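Local coordinates for glycoside hydrolase family 43 (Halothermothrix orenii, PDB 4QQS), which has alpha-L-arabinofuranosidase activity as a thermostable glycosidase and probably takes part in xylan breakdown, at residues R246-S258 with V270-G282. Sequence-based numbering, arbitrary orientation.
Sequences RMDKGISGPGHNS and VVYHTHTYPDSPG. With NA (sodium ion), chain D.
S258 and V271 face each other as an antiparallel hydrogen-bonded pair: S258 N donates to V271 O (2.9 Å) and V271 N to S258 O. G255 and H273 form a second such pair, H273 N reaching G255 O at 3.0 Å. Between the pairs the register slips by one residue, a beta bulge at the corner where the chain turns at H256. Beyond them H275 N donates to S252 O (3.0 Å, 164°), and water 1 ties G250 O and S252 N to H275 O. The H273 ring, its CG set between backbone N and carbonyl carbon (chi1 66°), lies over G255, with G255 O 3.5 Å above its centre and NE2 3.7 Å from H256 CB. Its ND1 joins water 2, which donates to G253 O, and NE2 bonds weakly to D17, the predicted proton acceptor. A leucine in place of H273 would probably cost water 2 and D17 their bonds to the imidazole and lose the flat cover on G255 O. V270 CG2 lies against N257 CB (3.6 Å), the two side chains crossing at about a right angle; P254 CB touches Y272 CD2, whose hydroxyl bonds D290. Farther out, P278 CG rests 3.6 Å from G250 O. The end of the H256 side chain leads away from the pairing, its NE2 binding the sodium ion (2.8 Å), which four waters and E75 also hold. The segments thus join the first two strands of a four-stranded antiparallel blade of the five-bladed beta-propeller, bringing H256 and H273 beside D17, in the predicted active site.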
# COMPACT_ATOMS: atom_id res chain seq x y z
N ARG A 246 -1.39 -9.46 17.40
CA ARG A 246 -0.95 -10.30 18.51
C ARG A 246 -0.71 -9.35 19.68
O ARG A 246 0.40 -8.89 19.94
CB ARG A 246 0.33 -11.08 18.17
CG ARG A 246 0.10 -12.26 17.21
CD ARG A 246 -0.79 -13.36 17.80
NE ARG A 246 -0.23 -13.88 19.04
CZ ARG A 246 0.73 -14.79 19.10
NH1 ARG A 246 1.22 -15.35 18.00
NH2 ARG A 246 1.19 -15.16 20.28
N MET A 247 -1.79 -9.01 20.38
CA MET A 247 -1.69 -8.04 21.44
C MET A 247 -0.82 -8.56 22.59
O MET A 247 -0.21 -7.77 23.30
CB MET A 247 -3.10 -7.65 21.91
CG MET A 247 -3.94 -7.03 20.80
SD MET A 247 -3.27 -5.48 20.14
CE MET A 247 -3.65 -4.36 21.47
N ASP A 248 -0.70 -9.88 22.71
CA ASP A 248 0.17 -10.49 23.70
C ASP A 248 1.66 -10.25 23.41
O ASP A 248 2.51 -10.48 24.26
CB ASP A 248 -0.14 -11.99 23.87
CG ASP A 248 -0.14 -12.78 22.55
OD1 ASP A 248 -0.47 -12.23 21.47
OD2 ASP A 248 0.15 -14.00 22.62
N LYS A 249 1.95 -9.79 22.20
CA LYS A 249 3.30 -9.41 21.79
C LYS A 249 3.44 -7.90 21.53
O LYS A 249 4.46 -7.45 21.03
CB LYS A 249 3.69 -10.17 20.52
CG LYS A 249 3.76 -11.69 20.65
CD LYS A 249 4.25 -12.31 19.34
CE LYS A 249 4.54 -13.80 19.45
NZ LYS A 249 5.09 -14.29 18.15
N GLY A 250 2.41 -7.11 21.83
CA GLY A 250 2.44 -5.69 21.56
C GLY A 250 2.29 -5.34 20.09
O GLY A 250 2.72 -4.27 19.66
N ILE A 251 1.64 -6.23 19.33
CA ILE A 251 1.47 -6.06 17.89
C ILE A 251 0.01 -5.77 17.59
O ILE A 251 -0.84 -6.65 17.67
CB ILE A 251 1.94 -7.31 17.13
CG1 ILE A 251 3.39 -7.67 17.47
CG2 ILE A 251 1.79 -7.07 15.63
CD1 ILE A 251 3.80 -9.04 16.94
N SER A 252 -0.27 -4.53 17.21
CA SER A 252 -1.63 -4.03 17.01
C SER A 252 -1.83 -3.54 15.58
O SER A 252 -1.00 -2.79 15.05
CB SER A 252 -1.87 -2.86 17.96
OG SER A 252 -3.14 -2.28 17.79
N GLY A 253 -2.93 -3.96 14.96
CA GLY A 253 -3.33 -3.41 13.68
C GLY A 253 -2.38 -3.56 12.50
O GLY A 253 -2.12 -2.59 11.80
N PRO A 254 -1.86 -4.77 12.23
CA PRO A 254 -0.96 -4.91 11.08
C PRO A 254 -1.68 -4.62 9.77
O PRO A 254 -2.73 -5.19 9.50
CB PRO A 254 -0.51 -6.37 11.16
CG PRO A 254 -1.61 -7.06 11.88
CD PRO A 254 -2.16 -6.07 12.86
N GLY A 255 -1.12 -3.74 8.95
CA GLY A 255 -1.87 -3.32 7.78
C GLY A 255 -1.10 -2.56 6.73
O GLY A 255 0.10 -2.29 6.84
N HIS A 256 -1.89 -2.26 5.69
CA HIS A 256 -1.51 -1.49 4.49
C HIS A 256 -0.12 -1.81 4.04
O HIS A 256 0.83 -1.01 4.18
CB HIS A 256 -1.75 0.07 4.67
CG HIS A 256 -1.77 0.82 3.37
ND1 HIS A 256 -2.77 1.62 2.93
CD2 HIS A 256 -0.87 0.84 2.42
CE1 HIS A 256 -2.45 2.10 1.78
NE2 HIS A 256 -1.30 1.63 1.43
N ASN A 257 0.00 -2.98 3.41
CA ASN A 257 1.29 -3.55 3.12
C ASN A 257 1.76 -3.38 1.68
O ASN A 257 0.99 -3.12 0.75
CB ASN A 257 1.29 -5.04 3.45
CG ASN A 257 0.51 -5.85 2.43
OD1 ASN A 257 -0.72 -5.92 2.47
ND2 ASN A 257 1.24 -6.46 1.49
N SER A 258 3.06 -3.58 1.51
CA SER A 258 3.65 -3.85 0.22
C SER A 258 4.40 -5.19 0.30
O SER A 258 4.39 -5.85 1.34
CB SER A 258 4.55 -2.70 -0.21
OG SER A 258 5.57 -2.43 0.74
N VAL A 270 6.65 -9.39 3.23
CA VAL A 270 5.61 -8.40 3.39
C VAL A 270 6.15 -7.27 4.27
O VAL A 270 6.84 -7.52 5.26
CB VAL A 270 4.31 -9.03 4.00
CG1 VAL A 270 4.55 -9.70 5.35
CG2 VAL A 270 3.22 -8.01 4.10
N VAL A 271 5.87 -6.04 3.86
CA VAL A 271 6.26 -4.84 4.59
C VAL A 271 4.96 -4.19 5.02
O VAL A 271 4.12 -3.89 4.18
CB VAL A 271 7.08 -3.89 3.72
CG1 VAL A 271 7.52 -2.70 4.55
CG2 VAL A 271 8.29 -4.60 3.09
N TYR A 272 4.77 -4.00 6.32
CA TYR A 272 3.47 -3.59 6.85
C TYR A 272 3.66 -2.70 8.06
O TYR A 272 4.71 -2.72 8.71
CB TYR A 272 2.62 -4.83 7.21
CG TYR A 272 3.23 -5.71 8.27
CD1 TYR A 272 4.22 -6.64 7.97
CD2 TYR A 272 2.82 -5.60 9.59
CE1 TYR A 272 4.78 -7.45 8.95
CE2 TYR A 272 3.37 -6.41 10.58
CZ TYR A 272 4.35 -7.32 10.27
OH TYR A 272 4.88 -8.09 11.28
N HIS A 273 2.63 -1.92 8.38
CA HIS A 273 2.69 -1.10 9.58
C HIS A 273 1.94 -1.74 10.73
O HIS A 273 1.10 -2.59 10.53
CB HIS A 273 2.23 0.33 9.34
CG HIS A 273 0.79 0.51 8.99
ND1 HIS A 273 -0.31 0.03 9.68
CD2 HIS A 273 0.31 1.27 7.99
CE1 HIS A 273 -1.40 0.47 9.07
NE2 HIS A 273 -1.05 1.24 8.06
N THR A 274 2.31 -1.33 11.94
CA THR A 274 1.56 -1.63 13.16
C THR A 274 1.51 -0.36 14.00
O THR A 274 2.28 0.57 13.78
CB THR A 274 2.21 -2.75 13.98
OG1 THR A 274 3.56 -2.39 14.28
CG2 THR A 274 2.17 -4.08 13.26
N HIS A 275 0.65 -0.32 15.01
CA HIS A 275 0.60 0.87 15.85
C HIS A 275 1.86 1.00 16.68
O HIS A 275 2.33 0.04 17.29
CB HIS A 275 -0.60 0.85 16.77
CG HIS A 275 -1.90 0.81 16.04
ND1 HIS A 275 -2.37 1.82 15.22
CD2 HIS A 275 -2.82 -0.17 16.00
CE1 HIS A 275 -3.54 1.44 14.73
NE2 HIS A 275 -3.84 0.25 15.20
N THR A 276 2.40 2.21 16.72
CA THR A 276 3.59 2.46 17.52
C THR A 276 3.28 2.28 19.01
O THR A 276 4.12 1.80 19.78
CB THR A 276 4.15 3.87 17.22
OG1 THR A 276 4.42 3.96 15.81
CG2 THR A 276 5.42 4.16 18.01
N TYR A 277 2.07 2.66 19.40
CA TYR A 277 1.62 2.57 20.78
C TYR A 277 0.35 1.74 20.83
O TYR A 277 -0.76 2.26 20.71
CB TYR A 277 1.40 3.97 21.36
CG TYR A 277 2.66 4.81 21.35
CD1 TYR A 277 3.70 4.56 22.24
CD2 TYR A 277 2.82 5.85 20.45
CE1 TYR A 277 4.85 5.33 22.24
CE2 TYR A 277 3.97 6.62 20.43
CZ TYR A 277 4.98 6.35 21.32
OH TYR A 277 6.13 7.13 21.31
N PRO A 278 0.50 0.42 21.03
CA PRO A 278 -0.66 -0.46 21.02
C PRO A 278 -1.65 -0.18 22.15
O PRO A 278 -2.80 -0.55 22.01
CB PRO A 278 -0.05 -1.86 21.18
CG PRO A 278 1.31 -1.63 21.73
CD PRO A 278 1.75 -0.34 21.14
N ASP A 279 -1.21 0.48 23.22
CA ASP A 279 -2.12 0.80 24.32
C ASP A 279 -3.14 1.89 24.00
O ASP A 279 -4.16 2.04 24.69
CB ASP A 279 -1.34 1.23 25.56
CG ASP A 279 -0.55 0.10 26.19
OD1 ASP A 279 -0.84 -1.08 25.89
OD2 ASP A 279 0.35 0.39 27.01
N SER A 280 -2.87 2.65 22.95
CA SER A 280 -3.75 3.74 22.57
C SER A 280 -3.57 4.07 21.09
O SER A 280 -3.02 5.11 20.73
CB SER A 280 -3.49 4.96 23.44
OG SER A 280 -4.57 5.87 23.37
N PRO A 281 -4.02 3.16 20.22
CA PRO A 281 -3.75 3.19 18.79
C PRO A 281 -4.27 4.44 18.10
O PRO A 281 -5.22 5.10 18.55
CB PRO A 281 -4.47 1.94 18.28
CG PRO A 281 -5.44 1.59 19.33
CD PRO A 281 -4.85 2.01 20.60
N GLY A 282 -3.63 4.76 16.99
CA GLY A 282 -4.03 5.88 16.15
C GLY A 282 -3.19 5.93 14.90
O GLY A 282 -2.75 4.91 14.39
NA NA D . -0.55 0.91 -1.13
O HOH W 1 1.87 -2.65 17.50
O HOH W 2 -1.62 -0.19 12.63
O HOH W 3 -0.89 -1.36 0.09
O HOH W 4 1.45 1.19 -0.38
O HOH W 5 -2.70 0.63 -2.10
O HOH W 6 -1.10 3.00 -1.75